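Local coordinates for MDM10 isoform 1 (Saccharomyces cerevisiae, PDB 7BTX), which helps tether the endoplasmic reticulum to mitochondria as part of the ERMES complex and takes part in late assembly of the TOM translocase of the outer membrane, at residues N22-I27 against G247-L252; H44-N49 against F56-F61; N193-I198 against C206-L211. All coordinates share one frame; numbering follows the deposited sequence.

Interaction 1: N22-I27 against G247-L252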
ATOM      1  N   ASN D  22      45.203   6.016  -4.591  1.00 64.94           N
ATOM      2  CA  ASN D  22      45.565   7.034  -5.563  1.00 64.94           C
ATOM      3  C   ASN D  22      44.417   7.422  -6.484  1.00 64.94           C
ATOM      4  O   ASN D  22      44.649   8.132  -7.464  1.00 64.94           O
ATOM      5  CB  ASN D  22      46.755   6.564  -6.399  1.00 64.94           C
ATOM      6  CG  ASN D  22      48.072   6.783  -5.704  1.00 64.94           C
ATOM      7  OD1 ASN D  22      48.720   5.832  -5.264  1.00 64.94           O
ATOM      8  ND2 ASN D  22      48.491   8.039  -5.613  1.00 64.94           N
ATOM      9  N   SER D  23      43.190   6.990  -6.211  1.00 62.68           N
ATOM     10  CA  SER D  23      42.075   7.316  -7.089  1.00 62.68           C
ATOM     11  C   SER D  23      41.495   8.669  -6.707  1.00 62.68           C
ATOM     12  O   SER D  23      41.538   9.060  -5.537  1.00 62.68           O
ATOM     13  CB  SER D  23      41.007   6.233  -7.007  1.00 62.68           C
ATOM     14  OG  SER D  23      39.963   6.479  -7.932  1.00 62.68           O
ATOM     15  N   TYR D  24      40.942   9.382  -7.686  1.00 60.01           N
ATOM     16  CA  TYR D  24      40.274  10.649  -7.412  1.00 60.01           C
ATOM     17  C   TYR D  24      38.797  10.413  -7.112  1.00 60.01           C
ATOM     18  O   TYR D  24      37.918  11.051  -7.694  1.00 60.01           O
ATOM     19  CB  TYR D  24      40.446  11.606  -8.596  1.00 60.01           C
ATOM     20  CG  TYR D  24      40.174  13.058  -8.281  1.00 60.01           C
ATOM     21  CD1 TYR D  24      41.015  13.774  -7.449  1.00 60.01           C
ATOM     22  CD2 TYR D  24      39.075  13.714  -8.825  1.00 60.01           C
ATOM     23  CE1 TYR D  24      40.765  15.096  -7.159  1.00 60.01           C
ATOM     24  CE2 TYR D  24      38.816  15.033  -8.536  1.00 60.01           C
ATOM     25  CZ  TYR D  24      39.663  15.719  -7.706  1.00 60.01           C
ATOM     26  OH  TYR D  24      39.405  17.037  -7.421  1.00 60.01           O
ATOM     27  N   GLU D  25      38.507   9.468  -6.224  1.00 63.84           N
ATOM     28  CA  GLU D  25      37.183   9.363  -5.634  1.00 63.84           C
ATOM     29  C   GLU D  25      37.369   8.981  -4.178  1.00 63.84           C
ATOM     30  O   GLU D  25      36.410   8.937  -3.402  1.00 63.84           O
ATOM     31  CB  GLU D  25      36.325   8.344  -6.380  1.00 63.84           C
ATOM     32  CG  GLU D  25      36.987   6.997  -6.559  1.00 63.84           C
ATOM     33  CD  GLU D  25      36.030   5.938  -7.052  1.00 63.84           C
ATOM     34  OE1 GLU D  25      34.829   6.242  -7.199  1.00 63.84           O
ATOM     35  OE2 GLU D  25      36.479   4.800  -7.294  1.00 63.84           O
ATOM     36  N   ASP D  26      38.620   8.717  -3.808  1.00 61.95           N
ATOM     37  CA  ASP D  26      38.999   8.407  -2.440  1.00 61.95           C
ATOM     38  C   ASP D  26      39.967   9.449  -1.911  1.00 61.95           C
ATOM     39  O   ASP D  26      40.730   9.178  -0.980  1.00 61.95           O
ATOM     40  CB  ASP D  26      39.622   7.018  -2.339  1.00 61.95           C
ATOM     41  CG  ASP D  26      38.636   5.913  -2.644  1.00 61.95           C
ATOM     42  OD1 ASP D  26      38.749   5.297  -3.723  1.00 61.95           O
ATOM     43  OD2 ASP D  26      37.753   5.650  -1.802  1.00 61.95           O
ATOM     44  N   ILE D  27      39.958  10.639  -2.506  1.00 60.78           N
ATOM     45  CA  ILE D  27      40.841  11.718  -2.084  1.00 60.78           C
ATOM     46  C   ILE D  27      40.191  12.428  -0.902  1.00 60.78           C
ATOM     47  O   ILE D  27      40.859  12.747   0.086  1.00 60.78           O
ATOM     48  CB  ILE D  27      41.176  12.654  -3.267  1.00 60.78           C
ATOM     49  CG1 ILE D  27      42.041  13.827  -2.827  1.00 60.78           C
ATOM     50  CG2 ILE D  27      39.932  13.097  -4.043  1.00 60.78           C
ATOM     51  CD1 ILE D  27      42.897  14.368  -3.930  1.00 60.78           C
ATOM     52  N   GLY D 247      32.157  20.266 -16.221  1.00 64.07           N
ATOM     53  CA  GLY D 247      32.492  20.298 -14.818  1.00 64.07           C
ATOM     54  C   GLY D 247      33.992  20.265 -14.608  1.00 64.07           C
ATOM     55  O   GLY D 247      34.770  19.919 -15.496  1.00 64.07           O
ATOM     56  N   CYS D 248      34.395  20.634 -13.397  1.00 61.50           N
ATOM     57  CA  CYS D 248      35.802  20.596 -13.033  1.00 61.50           C
ATOM     58  C   CYS D 248      35.941  20.513 -11.525  1.00 61.50           C
ATOM     59  O   CYS D 248      34.975  20.753 -10.797  1.00 61.50           O
ATOM     60  CB  CYS D 248      36.542  21.825 -13.562  1.00 61.50           C
ATOM     61  SG  CYS D 248      38.326  21.773 -13.306  1.00 61.50           S
ATOM     62  N   SER D 249      37.134  20.174 -11.059  1.00 58.22           N
ATOM     63  CA  SER D 249      37.470  20.163  -9.642  1.00 58.22           C
ATOM     64  C   SER D 249      38.985  20.175  -9.545  1.00 58.22           C
ATOM     65  O   SER D 249      39.689  19.998 -10.543  1.00 58.22           O
ATOM     66  CB  SER D 249      36.883  18.956  -8.916  1.00 58.22           C
ATOM     67  OG  SER D 249      37.263  18.958  -7.556  1.00 58.22           O
ATOM     68  N   THR D 250      39.483  20.405  -8.334  1.00 58.30           N
ATOM     69  CA  THR D 250      40.909  20.377  -8.036  1.00 58.30           C
ATOM     70  C   THR D 250      41.070  20.144  -6.544  1.00 58.30           C
ATOM     71  O   THR D 250      40.510  20.890  -5.742  1.00 58.30           O
ATOM     72  CB  THR D 250      41.601  21.684  -8.439  1.00 58.30           C
ATOM     73  OG1 THR D 250      41.499  21.886  -9.853  1.00 58.30           O
ATOM     74  CG2 THR D 250      43.065  21.646  -8.057  1.00 58.30           C
ATOM     75  N   THR D 251      41.811  19.121  -6.153  1.00 56.61           N
ATOM     76  CA  THR D 251      41.915  18.765  -4.752  1.00 56.61           C
ATOM     77  C   THR D 251      43.389  18.580  -4.392  1.00 56.61           C
ATOM     78  O   THR D 251      44.214  18.244  -5.239  1.00 56.61           O
ATOM     79  CB  THR D 251      41.057  17.527  -4.491  1.00 56.61           C
ATOM     80  OG1 THR D 251      39.814  17.656  -5.189  1.00 56.61           O
ATOM     81  CG2 THR D 251      40.741  17.375  -3.025  1.00 56.61           C
ATOM     82  N   LEU D 252      43.735  18.830  -3.131  1.00 55.58           N
ATOM     83  CA  LEU D 252      45.129  18.953  -2.721  1.00 55.58           C
ATOM     84  C   LEU D 252      45.416  18.236  -1.402  1.00 55.58           C
ATOM     85  O   LEU D 252      45.875  18.877  -0.453  1.00 55.58           O
ATOM     86  CB  LEU D 252      45.502  20.437  -2.638  1.00 55.58           C
ATOM     87  CG  LEU D 252      46.955  20.920  -2.683  1.00 55.58           C
ATOM     88  CD1 LEU D 252      47.738  20.168  -3.719  1.00 55.58           C
ATOM     89  CD2 LEU D 252      47.001  22.407  -2.956  1.00 55.58           C
TER
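The loop that follows the N-terminal helix 5-16 meets the face of strand 245-258 through Tyr24 and Ile27, which pack against Ser249 and Thr251. The loop itself is irregular, and Tyr24 stands at the centre of an inverse gamma turn. With CG anti to its own N (chi1 -162°), Tyr24 reaches out so that only the far end of its ring arrives at the strand. There OH lies between two hydroxyls, both at the ring edge and near its plane: Ser249 OG, hydrogen-bonded to Tyr24 OH at 2.9 Å, and Thr251 OG1. The second hydrogen bond is modelled at 2.4 Å between Tyr24 OH and Thr251 OG1, a length too short to be trusted at this resolution. Ser249 OG has a further partner in Trp271 O, so the buried phenol joins a small polar network.

Thr251 divides its two branches between the loop residues. OG1 turns to the phenol, while CG2, anti to the backbone N, faces Ile27. Ile27 lies alongside it, running the opposite way, with Ile27 CD1 3.7 Å from Thr251 CB and Ile27 CG1 3.8 Å from Thr251 CG2. A beta-branched residue with one hydroxyl and one methyl therefore suits this place, serving a polar and an apolar neighbour at once, whereas small Ser249 offers its hydroxyl without crowding the ring. Tyr24 also touches Arg209 and Glu236, and Ile27 touches Leu211, so the loop rests on three neighbouring strands. The arrangement is consistent with an N-terminal segment held against the inner wall of a beta-barrel, as in mitochondrial porins.

Interaction 2: H44-N49 against F56-F61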
ATOM      1  N   HIS D  44      14.491  -1.570  10.617  1.00 41.02           N
ATOM      2  CA  HIS D  44      14.781  -2.202   9.337  1.00 41.02           C
ATOM      3  C   HIS D  44      15.522  -3.501   9.592  1.00 41.02           C
ATOM      4  O   HIS D  44      16.565  -3.500  10.246  1.00 41.02           O
ATOM      5  CB  HIS D  44      15.603  -1.264   8.453  1.00 41.02           C
ATOM      6  CG  HIS D  44      15.816  -1.768   7.063  1.00 41.02           C
ATOM      7  ND1 HIS D  44      15.047  -1.354   5.998  1.00 41.02           N
ATOM      8  CD2 HIS D  44      16.721  -2.639   6.558  1.00 41.02           C
ATOM      9  CE1 HIS D  44      15.458  -1.960   4.899  1.00 41.02           C
ATOM     10  NE2 HIS D  44      16.474  -2.744   5.211  1.00 41.02           N
ATOM     11  N   LEU D  45      14.987  -4.608   9.088  1.00 38.41           N
ATOM     12  CA  LEU D  45      15.606  -5.914   9.241  1.00 38.41           C
ATOM     13  C   LEU D  45      16.127  -6.384   7.893  1.00 38.41           C
ATOM     14  O   LEU D  45      15.608  -5.998   6.847  1.00 38.41           O
ATOM     15  CB  LEU D  45      14.628  -6.946   9.805  1.00 38.41           C
ATOM     16  CG  LEU D  45      14.285  -6.922  11.296  1.00 38.41           C
ATOM     17  CD1 LEU D  45      13.245  -5.870  11.649  1.00 38.41           C
ATOM     18  CD2 LEU D  45      13.825  -8.282  11.749  1.00 38.41           C
ATOM     19  N   GLN D  46      17.162  -7.218   7.925  1.00 35.17           N
ATOM     20  CA  GLN D  46      17.773  -7.704   6.698  1.00 35.17           C
ATOM     21  C   GLN D  46      18.479  -9.020   6.976  1.00 35.17           C
ATOM     22  O   GLN D  46      19.174  -9.150   7.979  1.00 35.17           O
ATOM     23  CB  GLN D  46      18.755  -6.683   6.120  1.00 35.17           C
ATOM     24  CG  GLN D  46      19.552  -7.196   4.943  1.00 35.17           C
ATOM     25  CD  GLN D  46      20.202  -6.106   4.151  1.00 35.17           C
ATOM     26  OE1 GLN D  46      20.050  -4.927   4.454  1.00 35.17           O
ATOM     27  NE2 GLN D  46      20.934  -6.490   3.119  1.00 35.17           N
ATOM     28  N   ILE D  47      18.285  -9.993   6.096  1.00 33.19           N
ATOM     29  CA  ILE D  47      19.002 -11.257   6.163  1.00 33.19           C
ATOM     30  C   ILE D  47      19.550 -11.559   4.777  1.00 33.19           C
ATOM     31  O   ILE D  47      18.845 -11.398   3.778  1.00 33.19           O
ATOM     32  CB  ILE D  47      18.102 -12.392   6.703  1.00 33.19           C
ATOM     33  CG1 ILE D  47      18.752 -13.766   6.524  1.00 33.19           C
ATOM     34  CG2 ILE D  47      16.704 -12.305   6.122  1.00 33.19           C
ATOM     35  CD1 ILE D  47      18.191 -14.821   7.418  1.00 33.19           C
ATOM     36  N   SER D  48      20.823 -11.936   4.713  1.00 33.03           N
ATOM     37  CA  SER D  48      21.501 -12.234   3.465  1.00 33.03           C
ATOM     38  C   SER D  48      22.085 -13.636   3.530  1.00 33.03           C
ATOM     39  O   SER D  48      22.342 -14.175   4.606  1.00 33.03           O
ATOM     40  CB  SER D  48      22.599 -11.214   3.170  1.00 33.03           C
ATOM     41  OG  SER D  48      23.286 -11.540   1.977  1.00 33.03           O
ATOM     42  N   ASN D  49      22.310 -14.219   2.360  1.00 34.32           N
ATOM     43  CA  ASN D  49      22.453 -15.663   2.249  1.00 34.32           C
ATOM     44  C   ASN D  49      23.430 -15.990   1.129  1.00 34.32           C
ATOM     45  O   ASN D  49      24.139 -15.120   0.622  1.00 34.32           O
ATOM     46  CB  ASN D  49      21.085 -16.300   1.984  1.00 34.32           C
ATOM     47  CG  ASN D  49      20.892 -17.582   2.718  1.00 34.32           C
ATOM     48  OD1 ASN D  49      21.349 -17.741   3.843  1.00 34.32           O
ATOM     49  ND2 ASN D  49      20.231 -18.526   2.075  1.00 34.32           N
ATOM     50  N   PHE D  56      24.105 -15.078  -4.510  1.00 35.99           N
ATOM     51  CA  PHE D  56      23.767 -14.599  -3.181  1.00 35.99           C
ATOM     52  C   PHE D  56      22.324 -14.129  -3.168  1.00 35.99           C
ATOM     53  O   PHE D  56      21.846 -13.540  -4.139  1.00 35.99           O
ATOM     54  CB  PHE D  56      24.669 -13.436  -2.738  1.00 35.99           C
ATOM     55  CG  PHE D  56      26.131 -13.703  -2.894  1.00 35.99           C
ATOM     56  CD1 PHE D  56      26.866 -14.218  -1.845  1.00 35.99           C
ATOM     57  CD2 PHE D  56      26.783 -13.418  -4.086  1.00 35.99           C
ATOM     58  CE1 PHE D  56      28.213 -14.466  -1.989  1.00 35.99           C
ATOM     59  CE2 PHE D  56      28.119 -13.675  -4.234  1.00 35.99           C
ATOM     60  CZ  PHE D  56      28.837 -14.192  -3.186  1.00 35.99           C
ATOM     61  N   ASN D  57      21.644 -14.376  -2.059  1.00 32.26           N
ATOM     62  CA  ASN D  57      20.295 -13.896  -1.831  1.00 32.26           C
ATOM     63  C   ASN D  57      20.263 -12.913  -0.679  1.00 32.26           C
ATOM     64  O   ASN D  57      20.893 -13.134   0.354  1.00 32.26           O
ATOM     65  CB  ASN D  57      19.342 -15.050  -1.545  1.00 32.26           C
ATOM     66  CG  ASN D  57      18.699 -15.578  -2.786  1.00 32.26           C
ATOM     67  OD1 ASN D  57      18.109 -14.824  -3.546  1.00 32.26           O
ATOM     68  ND2 ASN D  57      18.839 -16.863  -3.025  1.00 32.26           N
ATOM     69  N   SER D  58      19.524 -11.832  -0.871  1.00 32.33           N
ATOM     70  CA  SER D  58      19.268 -10.841   0.155  1.00 32.33           C
ATOM     71  C   SER D  58      17.768 -10.697   0.341  1.00 32.33           C
ATOM     72  O   SER D  58      16.982 -11.037  -0.542  1.00 32.33           O
ATOM     73  CB  SER D  58      19.884  -9.492  -0.218  1.00 32.33           C
ATOM     74  OG  SER D  58      19.577  -8.500   0.743  1.00 32.33           O
ATOM     75  N   LEU D  59      17.378 -10.212   1.514  1.00 32.35           N
ATOM     76  CA  LEU D  59      15.983  -9.918   1.812  1.00 32.35           C
ATOM     77  C   LEU D  59      15.942  -8.869   2.900  1.00 32.35           C
ATOM     78  O   LEU D  59      16.644  -8.997   3.900  1.00 32.35           O
ATOM     79  CB  LEU D  59      15.230 -11.166   2.262  1.00 32.35           C
ATOM     80  CG  LEU D  59      13.737 -11.115   2.583  1.00 32.35           C
ATOM     81  CD1 LEU D  59      13.184 -12.385   2.158  1.00 32.35           C
ATOM     82  CD2 LEU D  59      13.449 -10.971   4.060  1.00 32.35           C
ATOM     83  N   ASP D  60      15.105  -7.859   2.721  1.00 36.93           N
ATOM     84  CA  ASP D  60      14.923  -6.854   3.749  1.00 36.93           C
ATOM     85  C   ASP D  60      13.465  -6.445   3.824  1.00 36.93           C
ATOM     86  O   ASP D  60      12.741  -6.467   2.829  1.00 36.93           O
ATOM     87  CB  ASP D  60      15.793  -5.621   3.502  1.00 36.93           C
ATOM     88  CG  ASP D  60      15.742  -5.152   2.072  1.00 36.93           C
ATOM     89  OD1 ASP D  60      15.318  -5.941   1.214  1.00 36.93           O
ATOM     90  OD2 ASP D  60      16.115  -3.992   1.804  1.00 36.93           O
ATOM     91  N   PHE D  61      13.045  -6.077   5.027  1.00 40.05           N
ATOM     92  CA  PHE D  61      11.750  -5.453   5.236  1.00 40.05           C
ATOM     93  C   PHE D  61      11.889  -4.467   6.379  1.00 40.05           C
ATOM     94  O   PHE D  61      12.641  -4.704   7.325  1.00 40.05           O
ATOM     95  CB  PHE D  61      10.643  -6.476   5.532  1.00 40.05           C
ATOM     96  CG  PHE D  61      10.830  -7.249   6.804  1.00 40.05           C
ATOM     97  CD1 PHE D  61      11.644  -8.369   6.838  1.00 40.05           C
ATOM     98  CD2 PHE D  61      10.152  -6.886   7.956  1.00 40.05           C
ATOM     99  CE1 PHE D  61      11.807  -9.092   8.000  1.00 40.05           C
ATOM    100  CE2 PHE D  61      10.311  -7.601   9.122  1.00 40.05           C
ATOM    101  CZ  PHE D  61      11.137  -8.709   9.143  1.00 40.05           C
TER
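His44 opens the pairing beside Asp60: His44 NE2 approaches Asp60 CB to 3.4 Å, and Asp60 OD2 lies at the edge of the imidazole, in its plane, with ring and carboxylate planes 69° apart. Leu45 forms a hydrogen-bonded antiparallel pair with Phe61, and Leu45 N reaches Phe61 O at 2.9 Å, nearly straight. On the side of the sheet that Leu45 shares with Phe61, Leu45 CB sits over the phenyl ring, 4.2 Å from the Phe61 centroid, a CH-pi contact, and Leu45 CD2 meets Phe61 CZ. Phe61 can lie alongside because its CG stands between backbone N and carbonyl carbon (chi1 64°), which turns the ring back toward Leu45.

Gln46 is in a non-hydrogen-bonded pair with Asp60 and stretches its extended chain along the polar face toward Ser58. Ile47 pairs with Leu59, Ile47 N to Leu59 O at 2.9 Å, while Ile47 CG2 meets Leu59 CD2 at 4.1 Å. Ser48, opposite Ser58, sends OG in a weak bond to Asn57 O, which Asn49 N also approaches weakly. Beyond this hairpin Gln46 and Ser48 bond to Tyr491, a parallel join of first and last strands as in mitochondrial porin-type barrels. The chemistry splits by face: Leu45, Ile47, Leu59 and Phe61 make an apolar side, where Ile47 and Leu59 also pack against a neighbouring protein chain; Gln46, Ser48, Ser58 and Asp60 make a polar one, consistent with a barrel wall between lipid and a hydrated interior.

Interaction 3: N193-I198 against C206-L211; sequences NLQEWI and CGYRVL
Two flat groups lean on the opposite segment here, the indole of Trp197 and the guanidinium of Arg209. One face of Trp197 receives Tyr208, whose CE1 stands 3.3 Å above the indole plane, toward the rim. The two side chains run alongside each other, but the five-membered ring of Trp197 and the Tyr208 ring are inclined at 51°, neither stacked nor edge-to-face, with Trp197 CE2 and Tyr208 CE1 3.5 Å apart. The anti torsion of Tyr208 (chi1 178°) swings its ring across to Trp197 and carries its hydroxyl on to the aliphatic CG of Gln195. One face of the Arg209 guanidinium carries Ile198 CD1, 3.6 Å above its plane, so an isoleucine methyl rather than a polar group lies against the flat cation.

Beside it, Glu196 runs alongside Arg209 with an extended chain and forms a salt bridge, Glu196 OE1 to Arg209 NH2 at 2.7 Å; the carboxylate is nearly perpendicular to the guanidinium, at 79°, so a single nitrogen rather than a paired edge does the gripping. The backbones of the same two residues make the one bridge between these segments, with Glu196 N bonded to Arg209 O at 3.0 Å and Arg209 N to Glu196 O at 2.9 Å. Farther along, Ile198 and Gly207 exchange weak bonds. A leucine in place of Arg209 would probably leave the buried Glu196 carboxylate without its charge partner and lose the flat surface on which Ile198 CD1 rests. Strand 194-199 is thereby joined to 209-211, carrying the barrel wall on from one sheet to the next. Both members of the salt bridge are buried, which implies that mutual neutralisation helps offset the likely cost of placing a charge there, while the aromatic pair probably adds mainly dispersion.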
ATOM      1  N   ASN D 193      50.769   8.340 -10.712  1.00 60.07           N
ATOM      2  CA  ASN D 193      49.555   8.771 -11.394  1.00 60.07           C
ATOM      3  C   ASN D 193      48.517   7.665 -11.316  1.00 60.07           C
ATOM      4  O   ASN D 193      48.857   6.489 -11.189  1.00 60.07           O
ATOM      5  CB  ASN D 193      49.797   9.101 -12.871  1.00 60.07           C
ATOM      6  CG  ASN D 193      50.441  10.445 -13.079  1.00 60.07           C
ATOM      7  OD1 ASN D 193      50.030  11.438 -12.489  1.00 60.07           O
ATOM      8  ND2 ASN D 193      51.466  10.484 -13.916  1.00 60.07           N
ATOM      9  N   LEU D 194      47.246   8.055 -11.353  1.00 55.70           N
ATOM     10  CA  LEU D 194      46.150   7.119 -11.560  1.00 55.70           C
ATOM     11  C   LEU D 194      45.133   7.790 -12.487  1.00 55.70           C
ATOM     12  O   LEU D 194      44.021   8.111 -12.088  1.00 55.70           O
ATOM     13  CB  LEU D 194      45.533   6.637 -10.248  1.00 55.70           C
ATOM     14  CG  LEU D 194      44.818   5.268 -10.285  1.00 55.70           C
ATOM     15  CD1 LEU D 194      44.951   4.567  -8.945  1.00 55.70           C
ATOM     16  CD2 LEU D 194      43.350   5.308 -10.677  1.00 55.70           C
ATOM     17  N   GLN D 195      45.578   8.158 -13.688  1.00 51.18           N
ATOM     18  CA  GLN D 195      44.685   8.710 -14.702  1.00 51.18           C
ATOM     19  C   GLN D 195      43.532   7.764 -15.012  1.00 51.18           C
ATOM     20  O   GLN D 195      43.659   6.546 -14.893  1.00 51.18           O
ATOM     21  CB  GLN D 195      45.454   8.998 -15.989  1.00 51.18           C
ATOM     22  CG  GLN D 195      46.712   9.797 -15.806  1.00 51.18           C
ATOM     23  CD  GLN D 195      47.601   9.738 -17.019  1.00 51.18           C
ATOM     24  OE1 GLN D 195      47.419   8.894 -17.890  1.00 51.18           O
ATOM     25  NE2 GLN D 195      48.568  10.639 -17.088  1.00 51.18           N
ATOM     26  N   GLU D 196      42.404   8.333 -15.419  1.00 47.02           N
ATOM     27  CA  GLU D 196      41.187   7.561 -15.603  1.00 47.02           C
ATOM     28  C   GLU D 196      40.309   8.252 -16.627  1.00 47.02           C
ATOM     29  O   GLU D 196      40.146   9.467 -16.573  1.00 47.02           O
ATOM     30  CB  GLU D 196      40.433   7.416 -14.286  1.00 47.02           C
ATOM     31  CG  GLU D 196      39.218   6.536 -14.364  1.00 47.02           C
ATOM     32  CD  GLU D 196      38.660   6.212 -13.005  1.00 47.02           C
ATOM     33  OE1 GLU D 196      39.139   6.796 -12.013  1.00 47.02           O
ATOM     34  OE2 GLU D 196      37.743   5.372 -12.928  1.00 47.02           O
ATOM     35  N   TRP D 197      39.735   7.476 -17.549  1.00 45.84           N
ATOM     36  CA  TRP D 197      38.902   8.006 -18.634  1.00 45.84           C
ATOM     37  C   TRP D 197      37.504   7.422 -18.495  1.00 45.84           C
ATOM     38  O   TRP D 197      37.271   6.256 -18.801  1.00 45.84           O
ATOM     39  CB  TRP D 197      39.500   7.687 -19.982  1.00 45.84           C
ATOM     40  CG  TRP D 197      40.709   8.472 -20.288  1.00 45.84           C
ATOM     41  CD1 TRP D 197      40.772   9.640 -20.978  1.00 45.84           C
ATOM     42  CD2 TRP D 197      42.047   8.150 -19.913  1.00 45.84           C
ATOM     43  NE1 TRP D 197      42.071  10.068 -21.058  1.00 45.84           N
ATOM     44  CE2 TRP D 197      42.873   9.168 -20.410  1.00 45.84           C
ATOM     45  CE3 TRP D 197      42.626   7.098 -19.202  1.00 45.84           C
ATOM     46  CZ2 TRP D 197      44.246   9.166 -20.220  1.00 45.84           C
ATOM     47  CZ3 TRP D 197      43.987   7.099 -19.015  1.00 45.84           C
ATOM     48  CH2 TRP D 197      44.782   8.123 -19.520  1.00 45.84           C
ATOM     49  N   ILE D 198      36.572   8.239 -18.041  1.00 47.41           N
ATOM     50  CA  ILE D 198      35.214   7.778 -17.790  1.00 47.41           C
ATOM     51  C   ILE D 198      34.314   8.233 -18.926  1.00 47.41           C
ATOM     52  O   ILE D 198      34.284   9.415 -19.275  1.00 47.41           O
ATOM     53  CB  ILE D 198      34.707   8.305 -16.440  1.00 47.41           C
ATOM     54  CG1 ILE D 198      35.651   7.892 -15.319  1.00 47.41           C
ATOM     55  CG2 ILE D 198      33.313   7.798 -16.162  1.00 47.41           C
ATOM     56  CD1 ILE D 198      36.477   9.010 -14.766  1.00 47.41           C
ATOM     57  N   CYS D 206      31.323  12.231 -20.988  1.00 55.35           N
ATOM     58  CA  CYS D 206      32.721  11.844 -21.036  1.00 55.35           C
ATOM     59  C   CYS D 206      33.465  12.566 -19.925  1.00 55.35           C
ATOM     60  O   CYS D 206      33.043  13.623 -19.457  1.00 55.35           O
ATOM     61  CB  CYS D 206      33.343  12.174 -22.396  1.00 55.35           C
ATOM     62  SG  CYS D 206      35.051  11.612 -22.586  1.00 55.35           S
ATOM     63  N   GLY D 207      34.577  11.987 -19.494  1.00 48.60           N
ATOM     64  CA  GLY D 207      35.252  12.575 -18.358  1.00 48.60           C
ATOM     65  C   GLY D 207      36.690  12.128 -18.265  1.00 48.60           C
ATOM     66  O   GLY D 207      37.175  11.339 -19.075  1.00 48.60           O
ATOM     67  N   TYR D 208      37.366  12.648 -17.248  1.00 48.32           N
ATOM     68  CA  TYR D 208      38.782  12.395 -17.054  1.00 48.32           C
ATOM     69  C   TYR D 208      39.119  12.696 -15.605  1.00 48.32           C
ATOM     70  O   TYR D 208      38.591  13.645 -15.035  1.00 48.32           O
ATOM     71  CB  TYR D 208      39.634  13.254 -17.996  1.00 48.32           C
ATOM     72  CG  TYR D 208      41.120  13.080 -17.825  1.00 48.32           C
ATOM     73  CD1 TYR D 208      41.738  11.895 -18.168  1.00 48.32           C
ATOM     74  CD2 TYR D 208      41.906  14.103 -17.324  1.00 48.32           C
ATOM     75  CE1 TYR D 208      43.094  11.728 -18.014  1.00 48.32           C
ATOM     76  CE2 TYR D 208      43.266  13.944 -17.165  1.00 48.32           C
ATOM     77  CZ  TYR D 208      43.850  12.753 -17.514  1.00 48.32           C
ATOM     78  OH  TYR D 208      45.200  12.577 -17.365  1.00 48.32           O
ATOM     79  N   ARG D 209      39.973  11.872 -15.011  1.00 51.68           N
ATOM     80  CA  ARG D 209      40.476  12.116 -13.670  1.00 51.68           C
ATOM     81  C   ARG D 209      41.973  11.901 -13.688  1.00 51.68           C
ATOM     82  O   ARG D 209      42.488  11.173 -14.534  1.00 51.68           O
ATOM     83  CB  ARG D 209      39.869  11.186 -12.617  1.00 51.68           C
ATOM     84  CG  ARG D 209      38.394  11.329 -12.353  1.00 51.68           C
ATOM     85  CD  ARG D 209      38.019  10.397 -11.218  1.00 51.68           C
ATOM     86  NE  ARG D 209      36.626   9.976 -11.262  1.00 51.68           N
ATOM     87  CZ  ARG D 209      36.212   8.758 -10.936  1.00 51.68           C
ATOM     88  NH1 ARG D 209      34.926   8.452 -11.002  1.00 51.68           N
ATOM     89  NH2 ARG D 209      37.088   7.845 -10.554  1.00 51.68           N
ATOM     90  N   VAL D 210      42.664  12.525 -12.743  1.00 51.46           N
ATOM     91  CA  VAL D 210      44.097  12.329 -12.575  1.00 51.46           C
ATOM     92  C   VAL D 210      44.420  12.658 -11.128  1.00 51.46           C
ATOM     93  O   VAL D 210      43.756  13.494 -10.514  1.00 51.46           O
ATOM     94  CB  VAL D 210      44.909  13.173 -13.584  1.00 51.46           C
ATOM     95  CG1 VAL D 210      44.690  14.662 -13.389  1.00 51.46           C
ATOM     96  CG2 VAL D 210      46.394  12.822 -13.554  1.00 51.46           C
ATOM     97  N   LEU D 211      45.375  11.950 -10.543  1.00 56.76           N
ATOM     98  CA  LEU D 211      45.827  12.218  -9.187  1.00 56.76           C
ATOM     99  C   LEU D 211      47.333  12.032  -9.154  1.00 56.76           C
ATOM    100  O   LEU D 211      47.820  10.906  -9.026  1.00 56.76           O
ATOM    101  CB  LEU D 211      45.120  11.305  -8.188  1.00 56.76           C
ATOM    102  CG  LEU D 211      45.279  11.559  -6.688  1.00 56.76           C
ATOM    103  CD1 LEU D 211      43.976  11.280  -5.998  1.00 56.76           C
ATOM    104  CD2 LEU D 211      46.342  10.669  -6.080  1.00 56.76           C
TER

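From the N terminus, the loop 22-27 comes first, and its partner 247-252 lies 220 residues on, so interaction 1 encloses both other contacts without crossing either. Interaction 2 follows soon after as a short hairpin, 44-49 with 56-61, near the seam where the chain's last strand joins its first. Interaction 3, 193-198 with 206-211, comes later in series and closes another short loop, joining strand 194-199, the end of one sheet, to 209-211, the first strand of the next. Interactions 1 and 3 touch, their centres about 9 Å apart, because the N-terminal loop lies against Leu194, Arg209 and Leu211. Interaction 2 is remote, its centre about 34 and 36 Å from those of interactions 1 and 3, across the barrel.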